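Local structure of beta-n-acetylhexosaminidase (Streptococcus pneumoniae, 4AZI) at residues V31-A34 / S35-G38; V72-A75 / I76-T80; T347-A350 / D351-D355; N360-A363 / L364-E367; N400-A403 / E404-L408. The protein removes terminal beta-linked N-acetylglucosamine from the non-reducing ends of glycans by hydrolysis, as one of two tandem family 20 catalytic modules of pneumococcal StrH. The protein carries 2 engineered substitutions. One frame throughout, in Å; residues are numbered along the deposited sequence.

Contact 1: residues V31-A34 / S35-G38; sequences VDKA and SELG
The carboxylate of Glu-36 carries the side chain of Lys-33 over one of its faces. Lys-33 NZ stands above the carboxylate plane, 3.5 Å from Glu-36 OE2 in a long salt bridge, and is about as far from Glu-36 OE1. Further back along the same chain, Lys-33 CD lies over the same face, 3.8 Å from Glu-36 OE1. The lysine gets there with a bend at chi2 (64°), which turns the chain along the helix. Lys-33 also touches Leu-37 one turn on, where Lys-33 CG meets Leu-37 CD1 at 3.8 Å. Its methylenes thus run between an acid and a leucine. The backbone beneath is helical. Ser-35 N bonds to Val-31 O at 2.8 Å, and Glu-36 N and Leu-37 N repeat the pattern. The last bond of the series, Gly-38 N to Ala-34 O at 3.0 Å, is weak and bent, and Gly-38 then leaves the helix with positive phi. This is the C-terminal end of helix 24-37, the first crossover helix of the barrel, between strands 10-16 and 41-45. Asp-32 is held from outside by Tyr-103 of helix 94-106. The lysine and glutamate attract chiefly through charge rather than a directed bond. Lys-33 probably also eases the placing of a negative group near a helix C-terminus.

Contact 2: residues V72-A75 / I76-T80; sequences VKKA and IIEGT
Lys-74 and Glu-78, one helical turn apart, meet through their charged ends. Lys-74 NZ donates to Glu-78 OE2 at 3.2 Å, and the acceptor uses its syn lone pair, on the side of its partner oxygen. A water closes the ring. It accepts from Lys-74 NZ at 2.7 Å and donates to Glu-78 OE1 at 3.0 Å, which engages both carboxylate oxygens. The bend that brings the ammonium group back is at the end of the lysine, at chi4 (-67°). Lys-74 CG also lies 3.6 Å from Glu-78 OE2, so the chain passes close to the acid before its tip arrives. On another side of helix 69-83, Val-72 and Ile-76 lie side by side and point the same way, with Val-72 CG1 3.7 Å from Ile-76 CD1. Straight backbone bonds hold these pairs in place. Ile-76 N reaches Val-72 O at 2.9 Å with an angle of 170°, and Glu-78 N reaches Lys-74 O at 3.0 Å. Further out, Ile-76 packs on Leu-51 and Met-58, Ala-75 packs on Ala-127 of helix 122-130, and Glu-78 touches Lys-130 of the same helix. Lys-73 reaches away to bond the backbone oxygen of Asp-56. The salt-bridged pair lies on a partly exposed side, where solvent would probably weaken its charge attraction, so its contribution to the helix is probably modest.

Contact 3: residues T347-A350 / D351-D355; sequences TAFA and DHNKD
Toward the C-terminal end of helix 339-352, which follows the last strand of the TIM barrel, Asn-353 folds its side chain back onto Phe-349. Asn-353 ND2 donates to Phe-349 O at 3.1 Å. The oxygen lies close to the amide plane, and the donor lies in the carbonyl plane. The side-chain amide thus binds a carbonyl near the end of the helix. Asn-353 CG sits anti to its own carbonyl carbon (chi1 -69°), which turns the amide back along the helix. The same nitrogen comes 3.5 Å from Phe-349 CE1, with ring and amide planes 78° apart. Asn-353 N bonds Ala-350 O at 3.1 Å, well above the carbonyl plane, a bond from residue i+3 to i, after the i+4 to i bonds of Asp-351 N and His-352 N. One turn earlier in the helix, Thr-347 and Asp-351 run side by side. The methyl Thr-347 CG2 touches Asp-351 OD2 at 3.5 Å, while Thr-347 OG1 bonds the backbone oxygen of Phe-343. The carboxylate of Asp-351 forms a salt bridge with Arg-399, so its main charge partner lies elsewhere. The ring of Phe-349 meets that of Trp-279 and touches Ser-324 and Leu-326 of strand 321-329. His-352 rests beside Ala-348, with His-352 CD2 3.2 Å from Ala-348 O. Beyond the helix, Lys-354 bends at chi4 so that Lys-354 NZ donates to Asp-351 O at 3.0 Å, in the carbonyl plane and on a lone pair.

Contact 4: residues N360-A363 / L364-E367; sequences NYNA and LREE
An Asx turn leads into helix 362-368, where Tyr-361, at the N-cap position, and Asn-362 pack against Leu-364 and Arg-365. Hydrogen bonds form the first group. Asn-360 OD1 takes two donors, Asn-362 N at 3.0 Å and Asn-362 ND2 at 3.1 Å, which come from opposite faces of its amide plane. The first of these makes the turn. The second fixes the rotation of the Asn-362 amide and leaves its oxygen facing Arg-365. Arg-365 NH2 gives Asn-362 OD1 a weak bond of 3.2 Å, with amide and guanidinium planes nearly perpendicular, 88° apart. Asn-362 OD1 has a stronger partner outside, Lys-107, and Asn-362 ND2 makes a weak bond to Ser-35 of helix 24-37. A water joins the start of the helix to the turn: it accepts from Leu-364 N at 2.8 Å and donates to Asn-360 O at 2.9 Å. Regular helical bonds then follow, such as Arg-365 N to Tyr-361 O. The second group is apolar. Tyr-361 and Leu-364 lie side by side, and Leu-364 CD2 meets the edge of the ring, 3.6 Å from Tyr-361 CD1. The ring is held at its far end, where Tyr-361 OH bonds the backbone of Asn-394 and Leu-397. Leu-364 also packs on Leu-412 of helix 402-414. The last group is probably electrostatic. The Arg-365 chain bends at chi3 (-76°), and the guanidinium then comes over a backbone carbonyl, with Tyr-361 O 3.8 Å above its plane and over its centre.

Contact 5: residues N400-A403 / E404-L408; sequences NKQA and ELDTL
Gln-402 NE2 donates to Asp-406 OD1 at 2.8 Å, a bond that spans one helical turn. The amide arrives on the syn side of the oxygen but 31° out of the carboxylate plane. The two flat groups are turned 50° against each other. Gln-402 reaches the acid through a bend at chi2 (55°). Its other end, Gln-402 OE1, accepts from the backbone N of Asn-360, so both polar atoms of the amide are used and its rotation is fixed. Asp-406 N bonds Gln-402 O, also at 2.8 Å, so the two residues are joined twice. On another side, Lys-401 and Glu-404 meet through carbon rather than charge. Lys-401 CD touches Glu-404 CD at 3.5 Å, while Lys-401 NZ stays 5.3 Å from Glu-404 OE2. The acid bends back at chi2, and Glu-404 OE1 comes 3.3 Å from Lys-401 CA. Leu-405 turns inward to pack on Tyr-361 and Leu-397. Glu-404, in the first turn, probably gains from the helix dipole. An i to i+4 side-chain bond, an acid in the first turn and a buried leucine fit the start of an amphipathic surface helix, here helix 402-414.

Overall arrangement
The chain meets the five contacts in series, and none nests in or crosses another. Each stays within a helix or its immediate end and closes no long loop. Contact 1 lies on the first barrel helix. Contact 2 follows on helix 69-83, with its centre about 33 Å from that of contact 1 and farther from the others. Contact 3 lies on the helix after the eighth strand and touches contact 1, which brings the first and last barrel helices together. Contact 4 also touches contact 1. Contact 5 touches contacts 3 and 4. Contacts 1, 3, 4 and 5 thus link one flank of the TIM barrel to the C-terminal helices.

Contact 1: residues V31-A34 / S35-G38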
# COMPACT_ATOMS: atom_id res chain seq x y z
N VAL A 31 1.98 0.16 -13.32
CA VAL A 31 1.75 -1.29 -13.46
C VAL A 31 2.67 -1.90 -14.53
O VAL A 31 3.33 -2.91 -14.29
CB VAL A 31 0.26 -1.59 -13.81
CG1 VAL A 31 0.09 -3.00 -14.38
CG2 VAL A 31 -0.63 -1.40 -12.59
N ASP A 32 2.71 -1.24 -15.69
CA ASP A 32 3.59 -1.59 -16.82
C ASP A 32 5.05 -1.66 -16.41
O ASP A 32 5.75 -2.63 -16.71
CB ASP A 32 3.47 -0.55 -17.94
CG ASP A 32 2.16 -0.64 -18.69
OD1 ASP A 32 1.42 -1.63 -18.50
OD2 ASP A 32 1.90 0.27 -19.50
N LYS A 33 5.52 -0.59 -15.76
CA LYS A 33 6.90 -0.51 -15.30
C LYS A 33 7.20 -1.55 -14.24
O LYS A 33 8.28 -2.12 -14.23
CB LYS A 33 7.23 0.89 -14.77
CG LYS A 33 8.72 1.17 -14.66
CD LYS A 33 9.38 1.15 -16.03
CE LYS A 33 10.88 1.35 -15.93
NZ LYS A 33 11.54 1.27 -17.27
N ALA A 34 6.23 -1.81 -13.36
CA ALA A 34 6.39 -2.86 -12.34
C ALA A 34 6.48 -4.24 -12.98
O ALA A 34 7.31 -5.06 -12.59
CB ALA A 34 5.25 -2.80 -11.33
N SER A 35 5.63 -4.48 -13.98
CA SER A 35 5.62 -5.75 -14.70
C SER A 35 6.93 -6.02 -15.44
O SER A 35 7.39 -7.17 -15.50
CB SER A 35 4.45 -5.82 -15.67
OG SER A 35 4.48 -7.04 -16.37
N GLU A 36 7.52 -4.98 -16.03
CA GLU A 36 8.75 -5.17 -16.79
C GLU A 36 9.94 -5.41 -15.86
O GLU A 36 10.85 -6.17 -16.20
CB GLU A 36 9.02 -3.97 -17.70
CG GLU A 36 10.03 -2.97 -17.15
CD GLU A 36 10.61 -2.06 -18.22
OE1 GLU A 36 9.83 -1.37 -18.90
OE2 GLU A 36 11.86 -2.05 -18.38
N LEU A 37 9.92 -4.75 -14.70
CA LEU A 37 11.03 -4.80 -13.76
C LEU A 37 10.95 -6.01 -12.84
O LEU A 37 11.90 -6.33 -12.13
CB LEU A 37 11.11 -3.49 -12.96
CG LEU A 37 11.47 -2.21 -13.74
CD1 LEU A 37 11.27 -0.96 -12.89
CD2 LEU A 37 12.89 -2.27 -14.29
N GLY A 38 9.81 -6.70 -12.87
CA GLY A 38 9.64 -7.96 -12.13
C GLY A 38 9.07 -7.87 -10.73
O GLY A 38 9.22 -8.80 -9.93

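Contact 2: residues V72-A75 / I76-T80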
# COMPACT_ATOMS: atom_id res chain seq x y z
N VAL A 72 -23.14 11.27 0.54
CA VAL A 72 -21.84 10.74 0.95
C VAL A 72 -20.78 11.15 -0.07
O VAL A 72 -19.72 11.67 0.29
CB VAL A 72 -21.89 9.22 1.16
CG1 VAL A 72 -20.50 8.63 1.30
CG2 VAL A 72 -22.74 8.88 2.39
N LYS A 73 -21.09 10.93 -1.35
CA LYS A 73 -20.20 11.34 -2.43
C LYS A 73 -19.86 12.83 -2.38
O LYS A 73 -18.70 13.21 -2.52
CB LYS A 73 -20.79 10.99 -3.79
CG LYS A 73 -20.86 9.50 -4.08
CD LYS A 73 -21.54 9.24 -5.42
CE LYS A 73 -21.34 7.80 -5.82
NZ LYS A 73 -21.99 7.43 -7.10
N LYS A 74 -20.88 13.66 -2.17
CA LYS A 74 -20.70 15.11 -2.07
C LYS A 74 -19.83 15.49 -0.87
O LYS A 74 -18.92 16.31 -0.98
CB LYS A 74 -22.06 15.82 -2.02
CG LYS A 74 -21.97 17.33 -2.09
CD LYS A 74 -23.29 17.96 -2.53
CE LYS A 74 -23.30 19.46 -2.29
NZ LYS A 74 -23.27 19.80 -0.84
N ALA A 75 -20.11 14.87 0.28
CA ALA A 75 -19.36 15.12 1.50
C ALA A 75 -17.88 14.76 1.36
O ALA A 75 -17.01 15.55 1.73
CB ALA A 75 -19.99 14.35 2.66
N ILE A 76 -17.60 13.57 0.82
CA ILE A 76 -16.24 13.08 0.60
C ILE A 76 -15.47 13.97 -0.39
O ILE A 76 -14.32 14.33 -0.13
CB ILE A 76 -16.23 11.61 0.14
CG1 ILE A 76 -16.66 10.70 1.29
CG2 ILE A 76 -14.84 11.22 -0.38
CD1 ILE A 76 -16.85 9.25 0.88
N ILE A 77 -16.11 14.31 -1.50
CA ILE A 77 -15.49 15.24 -2.45
C ILE A 77 -15.10 16.54 -1.73
O ILE A 77 -13.96 17.00 -1.85
CB ILE A 77 -16.37 15.48 -3.70
CG1 ILE A 77 -16.42 14.20 -4.54
CG2 ILE A 77 -15.82 16.62 -4.53
CD1 ILE A 77 -17.52 14.14 -5.58
N GLU A 78 -16.03 17.09 -0.95
CA GLU A 78 -15.74 18.28 -0.12
C GLU A 78 -14.60 18.09 0.88
O GLU A 78 -13.74 18.95 1.02
CB GLU A 78 -17.01 18.78 0.57
CG GLU A 78 -17.85 19.67 -0.33
CD GLU A 78 -19.33 19.61 -0.02
OE1 GLU A 78 -19.72 19.03 1.02
OE2 GLU A 78 -20.12 20.13 -0.84
N GLY A 79 -14.60 16.96 1.60
CA GLY A 79 -13.48 16.64 2.50
C GLY A 79 -12.14 16.57 1.76
O GLY A 79 -11.12 17.09 2.22
N THR A 80 -12.16 15.95 0.58
CA THR A 80 -10.93 15.74 -0.18
C THR A 80 -10.38 17.06 -0.74
O THR A 80 -9.18 17.33 -0.64
CB THR A 80 -11.12 14.64 -1.24
OG1 THR A 80 -11.30 13.39 -0.56
CG2 THR A 80 -9.90 14.54 -2.16
O HOH W 1 -22.61 18.45 1.43

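Contact 3: residues T347-A350 / D351-D355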
# COMPACT_ATOMS: atom_id res chain seq x y z
N THR A 347 13.62 0.90 -10.85
CA THR A 347 14.62 0.15 -11.61
C THR A 347 15.84 -0.18 -10.75
O THR A 347 16.33 -1.32 -10.78
CB THR A 347 15.04 0.93 -12.89
OG1 THR A 347 13.88 1.19 -13.69
CG2 THR A 347 16.05 0.13 -13.71
N ALA A 348 16.32 0.80 -9.99
CA ALA A 348 17.45 0.62 -9.08
C ALA A 348 17.22 -0.51 -8.05
O ALA A 348 18.09 -1.35 -7.85
CB ALA A 348 17.78 1.92 -8.37
N PHE A 349 16.04 -0.51 -7.43
CA PHE A 349 15.65 -1.56 -6.46
C PHE A 349 15.62 -2.95 -7.14
O PHE A 349 16.10 -3.93 -6.57
CB PHE A 349 14.31 -1.22 -5.81
CG PHE A 349 13.99 -2.01 -4.56
CD1 PHE A 349 14.97 -2.27 -3.60
CD2 PHE A 349 12.69 -2.46 -4.32
CE1 PHE A 349 14.67 -3.00 -2.45
CE2 PHE A 349 12.38 -3.18 -3.17
CZ PHE A 349 13.37 -3.45 -2.23
N ALA A 350 15.06 -3.02 -8.35
CA ALA A 350 15.03 -4.27 -9.10
C ALA A 350 16.44 -4.71 -9.49
O ALA A 350 16.79 -5.89 -9.34
CB ALA A 350 14.13 -4.15 -10.32
N ASP A 351 17.25 -3.77 -9.98
CA ASP A 351 18.61 -4.07 -10.43
C ASP A 351 19.55 -4.54 -9.32
O ASP A 351 20.42 -5.38 -9.56
CB ASP A 351 19.23 -2.88 -11.17
CG ASP A 351 18.75 -2.78 -12.61
OD1 ASP A 351 18.14 -3.75 -13.11
OD2 ASP A 351 18.97 -1.73 -13.24
N HIS A 352 19.37 -4.00 -8.12
CA HIS A 352 20.17 -4.41 -6.97
C HIS A 352 19.75 -5.74 -6.41
O HIS A 352 20.47 -6.33 -5.60
CB HIS A 352 20.14 -3.34 -5.89
CG HIS A 352 21.04 -2.16 -6.16
ND1 HIS A 352 22.37 -2.30 -6.35
CD2 HIS A 352 20.77 -0.80 -6.26
CE1 HIS A 352 22.92 -1.08 -6.57
NE2 HIS A 352 21.94 -0.17 -6.51
N ASN A 353 18.58 -6.22 -6.82
CA ASN A 353 18.00 -7.46 -6.26
C ASN A 353 17.47 -8.41 -7.33
O ASN A 353 16.33 -8.88 -7.24
CB ASN A 353 16.87 -7.11 -5.29
CG ASN A 353 17.37 -6.45 -4.02
OD1 ASN A 353 17.98 -7.10 -3.18
ND2 ASN A 353 17.09 -5.16 -3.87
N LYS A 354 18.31 -8.71 -8.32
CA LYS A 354 17.89 -9.47 -9.51
C LYS A 354 17.40 -10.90 -9.22
O LYS A 354 16.60 -11.44 -9.98
CB LYS A 354 18.99 -9.49 -10.56
CG LYS A 354 19.20 -8.17 -11.28
CD LYS A 354 20.27 -8.31 -12.35
CE LYS A 354 20.52 -6.99 -13.07
NZ LYS A 354 21.39 -6.10 -12.26
N ASP A 355 17.88 -11.49 -8.13
CA ASP A 355 17.42 -12.80 -7.66
C ASP A 355 15.96 -12.81 -7.20
O ASP A 355 15.30 -13.85 -7.26
CB ASP A 355 18.32 -13.32 -6.51
CG ASP A 355 18.82 -12.20 -5.60
OD1 ASP A 355 19.02 -11.06 -6.09
OD2 ASP A 355 19.04 -12.47 -4.41

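Contact 4: residues N360-A363 / L364-E367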
# COMPACT_ATOMS: atom_id res chain seq x y z
N ASN A 360 11.47 -9.90 -17.51
CA ASN A 360 10.40 -9.18 -18.19
C ASN A 360 9.68 -10.10 -19.18
O ASN A 360 10.25 -10.49 -20.20
CB ASN A 360 10.95 -7.94 -18.89
CG ASN A 360 9.87 -7.13 -19.61
OD1 ASN A 360 8.68 -7.48 -19.60
ND2 ASN A 360 10.29 -6.05 -20.25
N TYR A 361 8.42 -10.40 -18.86
CA TYR A 361 7.62 -11.35 -19.62
C TYR A 361 6.66 -10.71 -20.61
O TYR A 361 5.81 -11.40 -21.18
CB TYR A 361 6.87 -12.29 -18.66
CG TYR A 361 7.75 -13.41 -18.18
CD1 TYR A 361 7.87 -14.58 -18.93
CD2 TYR A 361 8.49 -13.30 -17.00
CE1 TYR A 361 8.70 -15.62 -18.51
CE2 TYR A 361 9.31 -14.32 -16.57
CZ TYR A 361 9.42 -15.48 -17.34
OH TYR A 361 10.24 -16.50 -16.93
N ASN A 362 6.80 -9.40 -20.83
CA ASN A 362 5.87 -8.68 -21.71
C ASN A 362 6.00 -9.04 -23.19
O ASN A 362 4.99 -9.25 -23.85
CB ASN A 362 5.96 -7.17 -21.50
CG ASN A 362 5.20 -6.71 -20.28
OD1 ASN A 362 3.97 -6.85 -20.20
ND2 ASN A 362 5.92 -6.16 -19.31
N ALA A 363 7.23 -9.11 -23.69
CA ALA A 363 7.48 -9.55 -25.07
C ALA A 363 6.90 -10.94 -25.32
O ALA A 363 6.31 -11.19 -26.38
CB ALA A 363 8.96 -9.50 -25.40
N LEU A 364 7.05 -11.84 -24.35
CA LEU A 364 6.45 -13.17 -24.42
C LEU A 364 4.93 -13.13 -24.60
O LEU A 364 4.40 -13.81 -25.47
CB LEU A 364 6.83 -14.04 -23.20
CG LEU A 364 6.28 -15.47 -23.16
CD1 LEU A 364 6.60 -16.22 -24.45
CD2 LEU A 364 6.81 -16.25 -21.97
N ARG A 365 4.25 -12.33 -23.78
CA ARG A 365 2.79 -12.21 -23.88
C ARG A 365 2.33 -11.64 -25.22
O ARG A 365 1.24 -12.00 -25.71
CB ARG A 365 2.21 -11.38 -22.72
CG ARG A 365 2.10 -12.14 -21.41
CD ARG A 365 1.38 -11.33 -20.34
NE ARG A 365 2.21 -10.28 -19.76
CZ ARG A 365 3.04 -10.45 -18.73
NH1 ARG A 365 3.17 -11.65 -18.16
NH2 ARG A 365 3.75 -9.43 -18.27
N GLU A 366 3.15 -10.77 -25.81
CA GLU A 366 2.90 -10.19 -27.13
C GLU A 366 3.07 -11.20 -28.26
O GLU A 366 2.30 -11.21 -29.22
CB GLU A 366 3.82 -8.98 -27.38
CG GLU A 366 3.45 -7.74 -26.59
CD GLU A 366 4.51 -6.65 -26.64
OE1 GLU A 366 5.50 -6.80 -27.40
OE2 GLU A 366 4.37 -5.64 -25.92
N GLU A 367 4.10 -12.05 -28.15
CA GLU A 367 4.30 -13.12 -29.13
C GLU A 367 3.22 -14.21 -29.05
O GLU A 367 2.78 -14.71 -30.09
CB GLU A 367 5.71 -13.72 -29.03
CG GLU A 367 6.79 -12.90 -29.72
CD GLU A 367 6.50 -12.62 -31.19
OE1 GLU A 367 6.60 -13.55 -32.01
OE2 GLU A 367 6.15 -11.46 -31.51
O HOH W 2 9.30 -11.57 -22.69

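Contact 5: residues N400-A403 / E404-L408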
# COMPACT_ATOMS: atom_id res chain seq x y z
N ASN A 400 18.06 -11.80 -13.54
CA ASN A 400 19.39 -12.18 -14.03
C ASN A 400 19.38 -12.82 -15.41
O ASN A 400 20.41 -12.86 -16.09
CB ASN A 400 20.08 -13.13 -13.05
CG ASN A 400 20.56 -12.43 -11.81
OD1 ASN A 400 21.33 -11.47 -11.89
ND2 ASN A 400 20.11 -12.89 -10.64
N LYS A 401 18.21 -13.31 -15.84
CA LYS A 401 18.11 -14.18 -17.00
C LYS A 401 17.25 -13.64 -18.15
O LYS A 401 16.52 -14.41 -18.81
CB LYS A 401 17.61 -15.57 -16.57
CG LYS A 401 18.54 -16.30 -15.61
CD LYS A 401 19.85 -16.70 -16.28
CE LYS A 401 20.90 -17.10 -15.26
NZ LYS A 401 20.59 -18.41 -14.62
N GLN A 402 17.34 -12.34 -18.41
CA GLN A 402 16.58 -11.73 -19.50
C GLN A 402 17.03 -12.25 -20.87
O GLN A 402 16.21 -12.65 -21.69
CB GLN A 402 16.66 -10.20 -19.46
CG GLN A 402 15.62 -9.52 -20.34
CD GLN A 402 14.20 -9.94 -20.02
OE1 GLN A 402 13.81 -10.02 -18.85
NE2 GLN A 402 13.42 -10.23 -21.05
N ALA A 403 18.34 -12.25 -21.10
CA ALA A 403 18.92 -12.75 -22.34
C ALA A 403 18.40 -14.16 -22.65
O ALA A 403 17.99 -14.45 -23.77
CB ALA A 403 20.44 -12.73 -22.27
N GLU A 404 18.39 -15.00 -21.62
CA GLU A 404 17.94 -16.38 -21.71
C GLU A 404 16.46 -16.47 -22.09
O GLU A 404 16.10 -17.24 -22.99
CB GLU A 404 18.23 -17.13 -20.40
CG GLU A 404 19.72 -17.39 -20.11
CD GLU A 404 20.51 -16.16 -19.66
OE1 GLU A 404 19.97 -15.03 -19.62
OE2 GLU A 404 21.71 -16.32 -19.34
N LEU A 405 15.62 -15.66 -21.44
CA LEU A 405 14.20 -15.56 -21.80
C LEU A 405 14.00 -15.03 -23.23
O LEU A 405 13.17 -15.54 -23.98
CB LEU A 405 13.43 -14.69 -20.81
CG LEU A 405 11.93 -14.47 -21.06
CD1 LEU A 405 11.16 -15.79 -21.14
CD2 LEU A 405 11.34 -13.58 -19.97
N ASP A 406 14.78 -14.02 -23.60
CA ASP A 406 14.69 -13.42 -24.93
C ASP A 406 14.94 -14.43 -26.04
O ASP A 406 14.23 -14.44 -27.04
CB ASP A 406 15.65 -12.23 -25.05
CG ASP A 406 15.29 -11.09 -24.10
OD1 ASP A 406 14.13 -11.00 -23.64
OD2 ASP A 406 16.18 -10.26 -23.82
N THR A 407 15.95 -15.29 -25.85
CA THR A 407 16.26 -16.38 -26.78
C THR A 407 15.06 -17.32 -26.93
O THR A 407 14.73 -17.74 -28.04
CB THR A 407 17.48 -17.20 -26.31
OG1 THR A 407 18.58 -16.32 -26.05
CG2 THR A 407 17.89 -18.26 -27.36
N LEU A 408 14.42 -17.64 -25.81
CA LEU A 408 13.23 -18.49 -25.82
C LEU A 408 12.07 -17.84 -26.58
O LEU A 408 11.36 -18.53 -27.31
CB LEU A 408 12.80 -18.86 -24.40
CG LEU A 408 13.71 -19.81 -23.61
CD1 LEU A 408 13.17 -20.04 -22.22
CD2 LEU A 408 13.91 -21.14 -24.34